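Local coordinates for 178aa long hypothetical molybdenum cofactor biosynthesis protein B (Sulfolobus tokodaii, PDB 3IWT) that probably binds molybdopterin or its precursor during molybdenum cofactor biosynthesis, as a member of the MogA/MoaB family, at residues A[16-21]-A[52-57]; A[21-26]-A[62-67]. One frame throughout, in Å; residues are numbered along the deposited sequence. Where two conformers were deposited one is given.

Contact 1 (A[16-21]-A[52-57]); sequences LNFYVI and NGHKII
Strands 17-23 and 55-62 are parallel neighbours at the edge of the central sheet, joined by a crossover that carries helices 25-32 and 40-51, and Leu-16 and Phe-18 meet His-54, Lys-55 and Ile-57 where the pairing begins. Asn-17 is in register with Lys-55 and Phe-18 with Ile-56, both pairs with CA atoms 4.9 Å apart. The backbone bonds run in the parallel pattern: Lys-55 N to Leu-16 O, then Phe-18 N to Lys-55 O at 2.8 Å, then Ile-57 N to Phe-18 O at 2.9 Å. One step before Lys-55 a side chain takes over. The His-54 ring, with CG beside its own backbone N (chi1 -57°), turns ND1 to the amide of Leu-16; Leu-16 N to His-54 ND1 is 3.1 Å, nearly straight at 167°, and the donor lies close to the ring plane. This bond is consistent with ND1 carrying no proton. Phe-18 CE1 sits over one face of the same imidazole, near its rim and 3.5 Å from His-54 CG, with the two ring planes inclined at 51°. Farther in, Ile-56 CD1 reaches Phe-18 CB at 4.1 Å, and both side chains rest on Leu-49 of helix 40-51. Asn-17 and Ile-57 meet on the other face of the sheet, CB to CD1. Just upstream, Gly-53, at positive phi, completes the Schellman motif that ends the helix. An alanine in place of His-54 would probably leave the Leu-16 amide without its acceptor and the CE1 corner of Phe-18 without the ring packed against it. The chemistry is thus that of an amide just ahead of the strand met by an imidazole, with apolar packing taking over toward the helix.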
loop_
_atom_site.group_PDB
_atom_site.type_symbol
_atom_site.label_atom_id
_atom_site.label_comp_id
_atom_site.label_asym_id
_atom_site.label_seq_id
_atom_site.Cartn_x
_atom_site.Cartn_y
_atom_site.Cartn_z
ATOM N N LEU A 16 -11.195 -8.828 -32.309
ATOM C CA LEU A 16 -10.955 -7.737 -31.360
ATOM C C LEU A 16 -9.937 -6.756 -31.940
ATOM O O LEU A 16 -9.119 -7.116 -32.785
ATOM C CB LEU A 16 -10.481 -8.296 -30.017
ATOM C CG LEU A 16 -11.472 -9.177 -29.246
ATOM C CD1 LEU A 16 -10.748 -9.877 -28.101
ATOM C CD2 LEU A 16 -12.692 -8.369 -28.756
ATOM N N ASN A 17 -10.010 -5.510 -31.485
ATOM C CA ASN A 17 -9.112 -4.426 -31.910
ATOM C C ASN A 17 -7.960 -4.206 -30.910
ATOM O O ASN A 17 -8.181 -3.963 -29.704
ATOM C CB ASN A 17 -9.883 -3.124 -32.053
ATOM C CG ASN A 17 -10.990 -3.177 -33.099
ATOM O OD1 ASN A 17 -12.051 -2.574 -32.910
ATOM N ND2 ASN A 17 -10.736 -3.814 -34.204
ATOM N N PHE A 18 -6.736 -4.264 -31.414
ATOM C CA PHE A 18 -5.529 -4.201 -30.580
ATOM C C PHE A 18 -4.726 -2.960 -30.928
ATOM O O PHE A 18 -4.662 -2.564 -32.097
ATOM C CB PHE A 18 -4.655 -5.437 -30.806
ATOM C CG PHE A 18 -5.201 -6.694 -30.195
ATOM C CD1 PHE A 18 -6.278 -7.327 -30.762
ATOM C CD2 PHE A 18 -4.642 -7.221 -29.022
ATOM C CE1 PHE A 18 -6.794 -8.491 -30.228
ATOM C CE2 PHE A 18 -5.151 -8.404 -28.468
ATOM C CZ PHE A 18 -6.249 -9.019 -29.064
ATOM N N TYR A 19 -4.112 -2.356 -29.907
ATOM C CA TYR A 19 -3.142 -1.291 -30.083
ATOM C C TYR A 19 -1.799 -1.790 -29.538
ATOM O O TYR A 19 -1.727 -2.305 -28.412
ATOM C CB TYR A 19 -3.587 -0.054 -29.308
ATOM C CG TYR A 19 -2.880 1.220 -29.669
ATOM C CD1 TYR A 19 -3.563 2.241 -30.323
ATOM C CD2 TYR A 19 -1.552 1.422 -29.336
ATOM C CE1 TYR A 19 -2.946 3.445 -30.618
ATOM C CE2 TYR A 19 -0.910 2.593 -29.662
ATOM C CZ TYR A 19 -1.617 3.609 -30.297
ATOM O OH TYR A 19 -0.999 4.793 -30.579
ATOM N N VAL A 20 -0.737 -1.612 -30.324
ATOM C CA VAL A 20 0.562 -2.203 -29.988
ATOM C C VAL A 20 1.552 -1.091 -29.638
ATOM O O VAL A 20 1.702 -0.140 -30.399
ATOM C CB VAL A 20 1.131 -3.069 -31.134
ATOM C CG1 VAL A 20 2.487 -3.693 -30.754
ATOM C CG2 VAL A 20 0.143 -4.175 -31.514
ATOM N N ILE A 21 2.243 -1.234 -28.515
ATOM C CA ILE A 21 3.206 -0.213 -28.086
ATOM C C ILE A 21 4.581 -0.832 -27.879
ATOM O O ILE A 21 4.750 -1.774 -27.087
ATOM C CB ILE A 21 2.756 0.506 -26.797
ATOM C CG1 ILE A 21 1.365 1.126 -26.954
ATOM C CG2 ILE A 21 3.799 1.584 -26.354
ATOM C CD1 ILE A 21 0.811 1.717 -25.636
ATOM N N ASN A 52 -4.680 -14.535 -36.352
ATOM C CA ASN A 52 -5.756 -15.077 -35.528
ATOM C C ASN A 52 -7.095 -14.335 -35.625
ATOM O O ASN A 52 -8.040 -14.654 -34.864
ATOM C CB ASN A 52 -5.282 -15.185 -34.083
ATOM C CG ASN A 52 -4.420 -16.400 -33.855
ATOM O OD1 ASN A 52 -4.930 -17.424 -33.420
ATOM N ND2 ASN A 52 -3.118 -16.319 -34.189
ATOM N N GLY A 53 -7.191 -13.389 -36.582
ATOM C CA GLY A 53 -8.520 -12.868 -36.947
ATOM C C GLY A 53 -8.791 -11.525 -36.318
ATOM O O GLY A 53 -9.869 -10.946 -36.515
ATOM N N HIS A 54 -7.806 -11.019 -35.567
ATOM C CA HIS A 54 -7.921 -9.720 -34.906
ATOM C C HIS A 54 -7.384 -8.591 -35.779
ATOM O O HIS A 54 -6.753 -8.828 -36.813
ATOM C CB HIS A 54 -7.162 -9.763 -33.576
ATOM C CG HIS A 54 -7.645 -10.838 -32.666
ATOM N ND1 HIS A 54 -8.961 -10.933 -32.268
ATOM C CD2 HIS A 54 -6.998 -11.882 -32.097
ATOM C CE1 HIS A 54 -9.104 -11.981 -31.481
ATOM N NE2 HIS A 54 -7.929 -12.586 -31.376
ATOM N N LYS A 55 -7.615 -7.365 -35.338
ATOM C CA LYS A 55 -7.210 -6.163 -36.057
ATOM C C LYS A 55 -6.218 -5.325 -35.257
ATOM O O LYS A 55 -6.298 -5.261 -34.006
ATOM C CB LYS A 55 -8.436 -5.303 -36.361
ATOM C CG LYS A 55 -9.554 -6.007 -37.116
ATOM C CD LYS A 55 -9.077 -6.477 -38.464
ATOM C CE LYS A 55 -10.233 -6.874 -39.381
ATOM N NZ LYS A 55 -9.723 -7.167 -40.767
ATOM N N ILE A 56 -5.274 -4.693 -35.957
ATOM C CA ILE A 56 -4.364 -3.735 -35.311
ATOM C C ILE A 56 -4.871 -2.366 -35.679
ATOM O O ILE A 56 -4.904 -2.012 -36.866
ATOM C CB ILE A 56 -2.894 -3.873 -35.803
ATOM C CG1 ILE A 56 -2.392 -5.320 -35.667
ATOM C CG2 ILE A 56 -1.988 -2.859 -35.072
ATOM C CD1 ILE A 56 -2.642 -6.002 -34.329
ATOM N N ILE A 57 -5.322 -1.594 -34.701
ATOM C CA ILE A 57 -5.816 -0.291 -35.039
ATOM C C ILE A 57 -4.889 0.850 -34.670
ATOM O O ILE A 57 -5.165 1.979 -35.018
ATOM C CB ILE A 57 -7.279 -0.074 -34.605
ATOM C CG1 ILE A 57 -7.460 -0.128 -33.100
ATOM C CG2 ILE A 57 -8.192 -1.080 -35.377
ATOM C CD1 ILE A 57 -8.799 0.505 -32.712
#

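Contact 2 (A[21-26]-A[62-67]); sequences ITISTS and VPDDKI
The backbones of Ile-23 and Val-62 still pair in parallel, Val-62 N giving to Thr-22 O at 3.0 Å and Ser-24 N to Val-62 O at 2.8 Å, before the two segments leave the sheet. This is the C-terminal edge of the parallel strands in an alpha/beta fold, where 17-23 and 55-62 each run into a helix. Ile-23 and Val-62 lie side by side and point the same way, with Ile-23 CG1 4.0 Å from Val-62 CG2; that methyl, wedged between the backbone N and carbonyl carbon of its own residue, also touches CG2 of Ile-21. Helix 66-77 backs this apolar group, Ile-69 against Ile-23 and Ala-72 against Val-62.

Past the last strand pair, polar groups do the joining. Thr-25 sits in the first turn of helix 25-32, directly after the N-cap Ser-24, and its OG1 accepts from Asp-64 N almost in line (3.0 Å, 176°). With OG1 beside the residue's own backbone N (chi1 -62°), it faces Asp-64 N and also touches Pro-63 CB. Asp-64, the centre of an inverse gamma turn, crosses Thr-25 at about a right angle, and its carboxylate comes up to residues 21-26: Asp-64 OD1 lies 3.4 Å from Ile-23 CG2. Asp-65 then caps helix 66-77 through OD2 to the amide of Lys-68, and Lys-66 forms a salt bridge to Asp-108 of the second subunit. Three waters complete the junction between Asp-64 and 21-26. One bridges Ile-23 O to OD1, another lies between Thr-25 OG1 and OD2, and the third accepts from Thr-25 N at 2.9 Å while donating to Asp-64 OD2 at 2.8 Å.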
loop_
_atom_site.group_PDB
_atom_site.type_symbol
_atom_site.label_atom_id
_atom_site.label_comp_id
_atom_site.label_asym_id
_atom_site.label_seq_id
_atom_site.Cartn_x
_atom_site.Cartn_y
_atom_site.Cartn_z
ATOM N N ILE A 21 2.243 -1.234 -28.515
ATOM C CA ILE A 21 3.206 -0.213 -28.086
ATOM C C ILE A 21 4.581 -0.832 -27.879
ATOM O O ILE A 21 4.750 -1.774 -27.087
ATOM C CB ILE A 21 2.756 0.506 -26.797
ATOM C CG1 ILE A 21 1.365 1.126 -26.954
ATOM C CG2 ILE A 21 3.799 1.584 -26.354
ATOM C CD1 ILE A 21 0.811 1.717 -25.636
ATOM N N THR A 22 5.581 -0.318 -28.576
ATOM C CA THR A 22 6.942 -0.833 -28.398
ATOM C C THR A 22 7.701 0.147 -27.526
ATOM O O THR A 22 7.720 1.329 -27.815
ATOM C CB THR A 22 7.637 -1.070 -29.758
ATOM O OG1 THR A 22 6.951 -2.126 -30.426
ATOM C CG2 THR A 22 9.124 -1.441 -29.571
ATOM N N ILE A 23 8.299 -0.365 -26.444
ATOM C CA ILE A 23 9.065 0.459 -25.504
ATOM C C ILE A 23 10.543 0.078 -25.643
ATOM O O ILE A 23 10.992 -0.965 -25.145
ATOM C CB ILE A 23 8.559 0.281 -24.056
ATOM C CG1 ILE A 23 7.053 0.542 -23.993
ATOM C CG2 ILE A 23 9.301 1.191 -23.125
ATOM C CD1 ILE A 23 6.392 0.223 -22.656
ATOM N N SER A 24 11.285 0.915 -26.368
ATOM C CA SER A 24 12.693 0.654 -26.726
ATOM C C SER A 24 13.420 1.969 -26.981
ATOM O O SER A 24 13.139 2.664 -27.970
ATOM C CB SER A 24 12.786 -0.215 -27.983
ATOM O OG SER A 24 14.140 -0.369 -28.421
ATOM N N THR A 25 14.375 2.286 -26.117
ATOM C CA THR A 25 15.133 3.533 -26.241
ATOM C C THR A 25 15.986 3.521 -27.520
ATOM O O THR A 25 15.955 4.485 -28.286
ATOM C CB THR A 25 15.984 3.789 -24.986
ATOM O OG1 THR A 25 15.115 3.933 -23.854
ATOM C CG2 THR A 25 16.831 5.061 -25.120
ATOM N N SER A 26 16.690 2.417 -27.777
ATOM C CA SER A 26 17.556 2.327 -28.975
ATOM C C SER A 26 16.753 2.569 -30.248
ATOM O O SER A 26 17.136 3.392 -31.075
ATOM C CB SER A 26 18.285 0.993 -29.051
ATOM O OG SER A 26 17.393 -0.111 -29.074
ATOM N N VAL A 62 8.081 4.228 -28.231
ATOM C CA VAL A 62 8.525 5.183 -27.210
ATOM C C VAL A 62 9.784 4.642 -26.520
ATOM O O VAL A 62 10.006 3.426 -26.516
ATOM C CB VAL A 62 7.403 5.487 -26.180
ATOM C CG1 VAL A 62 6.235 6.272 -26.857
ATOM C CG2 VAL A 62 6.896 4.218 -25.473
ATOM N N PRO A 63 10.595 5.528 -25.917
ATOM C CA PRO A 63 11.740 5.089 -25.128
ATOM C C PRO A 63 11.342 4.767 -23.671
ATOM O O PRO A 63 10.160 4.900 -23.306
ATOM C CB PRO A 63 12.648 6.314 -25.173
ATOM C CG PRO A 63 11.720 7.441 -25.104
ATOM C CD PRO A 63 10.470 6.999 -25.876
ATOM N N ASP A 64 12.322 4.393 -22.845
ATOM C CA ASP A 64 12.121 4.170 -21.405
ATOM C C ASP A 64 12.022 5.496 -20.642
ATOM O O ASP A 64 12.891 5.845 -19.841
ATOM C CB ASP A 64 13.284 3.359 -20.799
ATOM C CG ASP A 64 13.402 1.967 -21.370
ATOM O OD1 ASP A 64 12.371 1.304 -21.604
ATOM O OD2 ASP A 64 14.558 1.524 -21.548
ATOM N N ASP A 65 10.937 6.217 -20.871
ATOM C CA ASP A 65 10.727 7.532 -20.265
ATOM C C ASP A 65 9.305 7.540 -19.755
ATOM O O ASP A 65 8.379 7.218 -20.524
ATOM C CB ASP A 65 10.935 8.638 -21.292
ATOM C CG ASP A 65 10.578 10.016 -20.738
ATOM O OD1 ASP A 65 11.386 10.594 -20.023
ATOM O OD2 ASP A 65 9.472 10.505 -20.983
ATOM N N LYS A 66 9.137 7.878 -18.471
ATOM C CA LYS A 66 7.844 7.755 -17.782
ATOM C C LYS A 66 6.745 8.514 -18.526
ATOM O O LYS A 66 5.695 7.966 -18.821
ATOM C CB LYS A 66 7.970 8.234 -16.321
ATOM C CG LYS A 66 6.656 8.311 -15.552
ATOM C CD LYS A 66 6.819 8.536 -14.050
ATOM C CE LYS A 66 5.443 8.693 -13.379
ATOM N NZ LYS A 66 5.524 8.778 -11.888
ATOM N N ILE A 67 6.993 9.790 -18.801
ATOM C CA ILE A 67 5.996 10.653 -19.446
ATOM C C ILE A 67 5.645 10.158 -20.834
ATOM O O ILE A 67 4.471 10.118 -21.203
ATOM C CB ILE A 67 6.457 12.133 -19.538
ATOM C CG1 ILE A 67 6.667 12.731 -18.146
ATOM C CG2 ILE A 67 5.432 12.977 -20.298
ATOM C CD1 ILE A 67 5.439 12.758 -17.310
HETATM O O HOH W 1 12.555 -1.104 -22.976
HETATM O O HOH W 2 16.577 3.251 -21.656
HETATM O O HOH W 3 15.088 0.390 -23.999
#

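Overall arrangement
Contacts 1 and 2 lie toward the two ends of one parallel strand pair, their centres about 20 Å apart. Strands 17-23 and 55-62 both run from one contact to the other; the segments overlap at Ile-21 and have no other touch between them. At contact 1 the pair begins, just after helix 40-51 closes; at contact 2 it ends, and both strands give way to helices, 25-32 and 66-77. Each centre is about 12 Å from the centre of the chain. Contact 1 has no neighbour from another subunit, whereas Lys-66 and Ile-67 in contact 2 reach the second subunit. Both contacts belong to the probable molybdopterin-binding domain; at contact 2 a PEG molecule, probably from the crystallisation liquor, bonds to Asp-65 and Ile-67.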